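Local coordinates for Slr1951 protein (Synechocystis sp., PDB 3HX1) that is of unknown function but, as an adenylate cyclase-like protein with a forkhead-associated (FHA) domain, probably binds phosphothreonine-containing protein segments, at residues Phe48-Arg51 with Ile52-Val55; Ile95-Thr98 with Gly99-Ile102. One frame throughout, in Å; residues are numbered along the deposited sequence.

Contact 1 of 2, residues Phe48-Arg51 with Ile52-Val55; sequences FVSR and IHAV
The backbone N of Ser50 gives its hydrogen to ND1 of His53, at 3.2 Å. The bond is nearly straight (165°) and lies in the imidazole plane, so the ring is met at its edge and the loop just before the strand is tied back on itself. The torsion that allows this is chi1 of His53: at -155° it carries CG anti to the backbone N and sets the ring edge-on to Ser50 N. Val49 meets the root of the same side chain, with CG1 3.8 Å from His53 CB, and the two side chains cross at about a right angle. Residues 50 to 53 spell the Ser-x-x-His signature of FHA domains, whose serine, in relatives, contacts the bound phosphate while the histidine braces the binding loops. Here NE2 of His53 bonds to Gly83 O, so both ring nitrogens are engaged, which should hold the imidazole in its rotation; ND1 accepting and NE2 donating suggests the neutral ring. Where the loop passes into strand 54-58, His53 and Ala54 both face Ile34 in a classic beta bulge. Ser50 OG stands beside its own backbone N (chi1 -61°), 3.8 Å from His53 ND1 and not bonded to it. Arg51 runs extended, its guanidinium leading away from Ile52-Val55.

Contact 2 of 2, residues Ile95-Thr98 with Gly99-Ile102; sequences IIQT and GDEI
Asp100 folds its carboxylate back onto Gln97, and OD2 accepts the backbone N-H of Gln97 at 2.6 Å, with an angle of 149° at the hydrogen. The donor comes to the anti side of OD2, 31° out of the carboxylate plane. A second bond runs the other way: Asp100 N donates to Gln97 O at 3.0 Å and closes a type II beta turn, with Thr98 and Gly99 at its corners. Gly99 suits its corner because a CB there would jam against Thr98 O. The Gln97 side chain lies alongside that of Asp100, pointing the same way, but its amide serves its own strand end: bent at chi2 (-61°), it brings NE2 to Ile95 O at 2.8 Å, from above the carbonyl plane. Thr98 OG1 is satisfied by Tyr114 N, and OD2 of Asp100 has a second partner in His94 NE2. Beside these polar groups, Ile96 CG2 and Ile102 CD1 make a loose apolar contact at 4.3 Å. The turn carries the chain from strand 93-95 of one sheet to strand 101-103 of the other. An alanine in place of this aspartate is likely to leave Gln97 N and His94 NE2 without their shared acceptor. Since OD2 also sits 3.0 Å from Gln97 O, acceptor against acceptor, the two donors on OD2 probably offset that repulsion and favour an ionised carboxylate.

In the fold
Contacts 1 and 2 lie on opposite sides of the chain's centre, about 18 Å apart between centres and about 7 Å at their nearest atoms, without touching. Both are partly buried connections leading into strands of the FHA beta sandwich, but of different sheets: 52-55 enters strand 54-58 of the mixed sheet, 99-102 enters strand 101-103 of the antiparallel one. Strand 68-72 is common ground, with Ile70 touching both Ala54 and Ile96. In contact 1 the polar link uses a buried imidazole within the family's phosphopeptide-binding signature; in contact 2 it uses a partly exposed carboxylate on a more solvent-facing turn, with isoleucines as the buried part.

Contact 1 of 2, residues Phe48-Arg51 with Ile52-Val55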
loop_
_atom_site.group_PDB
_atom_site.type_symbol
_atom_site.label_atom_id
_atom_site.label_comp_id
_atom_site.label_asym_id
_atom_site.label_seq_id
_atom_site.Cartn_x
_atom_site.Cartn_y
_atom_site.Cartn_z
ATOM N N PHE A 48 -1.422 3.890 -13.381
ATOM C CA PHE A 48 -2.719 3.465 -12.873
ATOM C C PHE A 48 -2.847 3.831 -11.405
ATOM O O PHE A 48 -3.901 3.666 -10.800
ATOM C CB PHE A 48 -2.885 1.956 -13.059
ATOM C CG PHE A 48 -2.678 1.496 -14.476
ATOM C CD1 PHE A 48 -3.168 2.242 -15.544
ATOM C CD2 PHE A 48 -2.034 0.295 -14.744
ATOM C CE1 PHE A 48 -3.030 1.794 -16.851
ATOM C CE2 PHE A 48 -1.893 -0.162 -16.051
ATOM C CZ PHE A 48 -2.391 0.589 -17.105
ATOM N N VAL A 49 -1.758 4.331 -10.839
ATOM C CA VAL A 49 -1.737 4.738 -9.446
ATOM C C VAL A 49 -1.823 6.252 -9.328
ATOM O O VAL A 49 -1.074 6.977 -9.971
ATOM C CB VAL A 49 -0.452 4.264 -8.755
ATOM C CG1 VAL A 49 -0.332 4.909 -7.378
ATOM C CG2 VAL A 49 -0.470 2.757 -8.638
ATOM N N SER A 50 -2.739 6.727 -8.502
ATOM C CA SER A 50 -2.895 8.164 -8.308
ATOM C C SER A 50 -1.652 8.746 -7.631
ATOM O O SER A 50 -0.836 8.008 -7.060
ATOM C CB SER A 50 -4.128 8.448 -7.443
ATOM O OG SER A 50 -5.305 7.977 -8.073
ATOM N N ARG A 51 -1.511 10.066 -7.697
ATOM C CA ARG A 51 -0.368 10.728 -7.079
ATOM C C ARG A 51 -0.246 10.288 -5.640
ATOM O O ARG A 51 0.854 9.988 -5.176
ATOM C CB ARG A 51 -0.514 12.242 -7.203
ATOM C CG ARG A 51 -0.281 12.658 -8.645
ATOM C CD ARG A 51 -0.439 14.136 -8.897
ATOM N NE ARG A 51 -0.023 14.438 -10.260
ATOM C CZ ARG A 51 -0.152 15.624 -10.840
ATOM N NH1 ARG A 51 -0.694 16.633 -10.169
ATOM N NH2 ARG A 51 0.266 15.796 -12.091
ATOM N N ILE A 52 -1.386 10.250 -4.951
ATOM C CA ILE A 52 -1.472 9.798 -3.565
ATOM C C ILE A 52 -2.684 8.874 -3.601
ATOM O O ILE A 52 -3.828 9.328 -3.578
ATOM C CB ILE A 52 -1.754 10.950 -2.570
ATOM C CG1 ILE A 52 -0.646 12.006 -2.628
ATOM C CG2 ILE A 52 -1.868 10.378 -1.167
ATOM C CD1 ILE A 52 0.687 11.593 -1.990
ATOM N N HIS A 53 -2.413 7.575 -3.665
ATOM C CA HIS A 53 -3.448 6.550 -3.776
ATOM C C HIS A 53 -4.076 6.068 -2.471
ATOM O O HIS A 53 -5.248 5.692 -2.442
ATOM C CB HIS A 53 -2.867 5.350 -4.522
ATOM C CG HIS A 53 -3.895 4.519 -5.217
ATOM N ND1 HIS A 53 -4.167 4.644 -6.565
ATOM C CD2 HIS A 53 -4.715 3.539 -4.753
ATOM C CE1 HIS A 53 -5.106 3.776 -6.904
ATOM N NE2 HIS A 53 -5.454 3.094 -5.824
ATOM N N ALA A 54 -3.307 6.057 -1.392
ATOM C CA ALA A 54 -3.847 5.593 -0.133
ATOM C C ALA A 54 -2.974 5.994 1.044
ATOM O O ALA A 54 -1.992 6.721 0.878
ATOM C CB ALA A 54 -3.993 4.087 -0.181
ATOM N N VAL A 55 -3.350 5.525 2.233
ATOM C CA VAL A 55 -2.586 5.795 3.442
ATOM C C VAL A 55 -2.549 4.569 4.351
ATOM O O VAL A 55 -3.458 3.741 4.344
ATOM C CB VAL A 55 -3.167 6.978 4.242
ATOM C CG1 VAL A 55 -3.143 8.232 3.399
ATOM C CG2 VAL A 55 -4.581 6.650 4.695
#

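Contact 2 of 2, residues Ile95-Thr98 with Gly99-Ile102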
loop_
_atom_site.group_PDB
_atom_site.type_symbol
_atom_site.label_atom_id
_atom_site.label_comp_id
_atom_site.label_asym_id
_atom_site.label_seq_id
_atom_site.Cartn_x
_atom_site.Cartn_y
_atom_site.Cartn_z
ATOM N N ILE A 95 -7.556 -3.948 7.498
ATOM C CA ILE A 95 -6.482 -4.167 8.457
ATOM C C ILE A 95 -5.603 -5.222 7.807
ATOM O O ILE A 95 -5.972 -6.399 7.729
ATOM C CB ILE A 95 -7.014 -4.659 9.818
ATOM C CG1 ILE A 95 -7.861 -3.548 10.456
ATOM C CG2 ILE A 95 -5.844 -5.043 10.733
ATOM C CD1 ILE A 95 -8.245 -3.803 11.901
ATOM N N ILE A 96 -4.446 -4.781 7.321
ATOM C CA ILE A 96 -3.508 -5.643 6.619
ATOM C C ILE A 96 -2.962 -6.824 7.404
ATOM O O ILE A 96 -2.267 -6.662 8.411
ATOM C CB ILE A 96 -2.329 -4.832 6.086
ATOM C CG1 ILE A 96 -2.844 -3.547 5.441
ATOM C CG2 ILE A 96 -1.560 -5.652 5.062
ATOM C CD1 ILE A 96 -1.759 -2.659 4.886
ATOM N N GLN A 97 -3.280 -8.015 6.904
ATOM C CA GLN A 97 -2.846 -9.275 7.489
ATOM C C GLN A 97 -1.644 -9.801 6.700
ATOM O O GLN A 97 -1.577 -9.642 5.480
ATOM C CB GLN A 97 -3.981 -10.296 7.417
ATOM C CG GLN A 97 -5.315 -9.809 7.972
ATOM C CD GLN A 97 -5.242 -9.432 9.440
ATOM O OE1 GLN A 97 -4.615 -10.128 10.242
ATOM N NE2 GLN A 97 -5.897 -8.332 9.802
ATOM N N THR A 98 -0.700 -10.436 7.387
ATOM C CA THR A 98 0.475 -10.967 6.708
ATOM C C THR A 98 0.071 -11.990 5.654
ATOM O O THR A 98 -0.569 -12.999 5.959
ATOM C CB THR A 98 1.453 -11.624 7.707
ATOM O OG1 THR A 98 2.639 -12.033 7.019
ATOM C CG2 THR A 98 0.817 -12.833 8.362
ATOM N N GLY A 99 0.440 -11.715 4.410
ATOM C CA GLY A 99 0.116 -12.613 3.320
ATOM C C GLY A 99 -0.860 -11.970 2.362
ATOM O O GLY A 99 -1.194 -12.543 1.326
ATOM N N ASP A 100 -1.333 -10.778 2.712
ATOM C CA ASP A 100 -2.281 -10.053 1.865
ATOM C C ASP A 100 -1.625 -9.406 0.652
ATOM O O ASP A 100 -0.498 -8.918 0.725
ATOM C CB ASP A 100 -2.996 -8.955 2.659
ATOM C CG ASP A 100 -4.052 -9.499 3.588
ATOM O OD1 ASP A 100 -4.642 -10.553 3.253
ATOM O OD2 ASP A 100 -4.299 -8.862 4.636
ATOM N N GLU A 101 -2.343 -9.408 -0.464
ATOM C CA GLU A 101 -1.853 -8.787 -1.684
ATOM C C GLU A 101 -2.857 -7.730 -2.106
ATOM O O GLU A 101 -3.936 -8.058 -2.601
ATOM C CB GLU A 101 -1.722 -9.801 -2.813
ATOM C CG GLU A 101 -1.355 -9.144 -4.137
ATOM C CD GLU A 101 -1.740 -9.980 -5.343
ATOM O OE1 GLU A 101 -2.933 -10.347 -5.454
ATOM O OE2 GLU A 101 -0.853 -10.261 -6.179
ATOM N N ILE A 102 -2.513 -6.465 -1.907
ATOM C CA ILE A 102 -3.420 -5.403 -2.292
ATOM C C ILE A 102 -3.156 -4.983 -3.730
ATOM O O ILE A 102 -2.215 -4.244 -4.007
ATOM C CB ILE A 102 -3.286 -4.173 -1.381
ATOM C CG1 ILE A 102 -3.706 -4.525 0.048
ATOM C CG2 ILE A 102 -4.171 -3.057 -1.897
ATOM C CD1 ILE A 102 -2.558 -4.687 1.000
#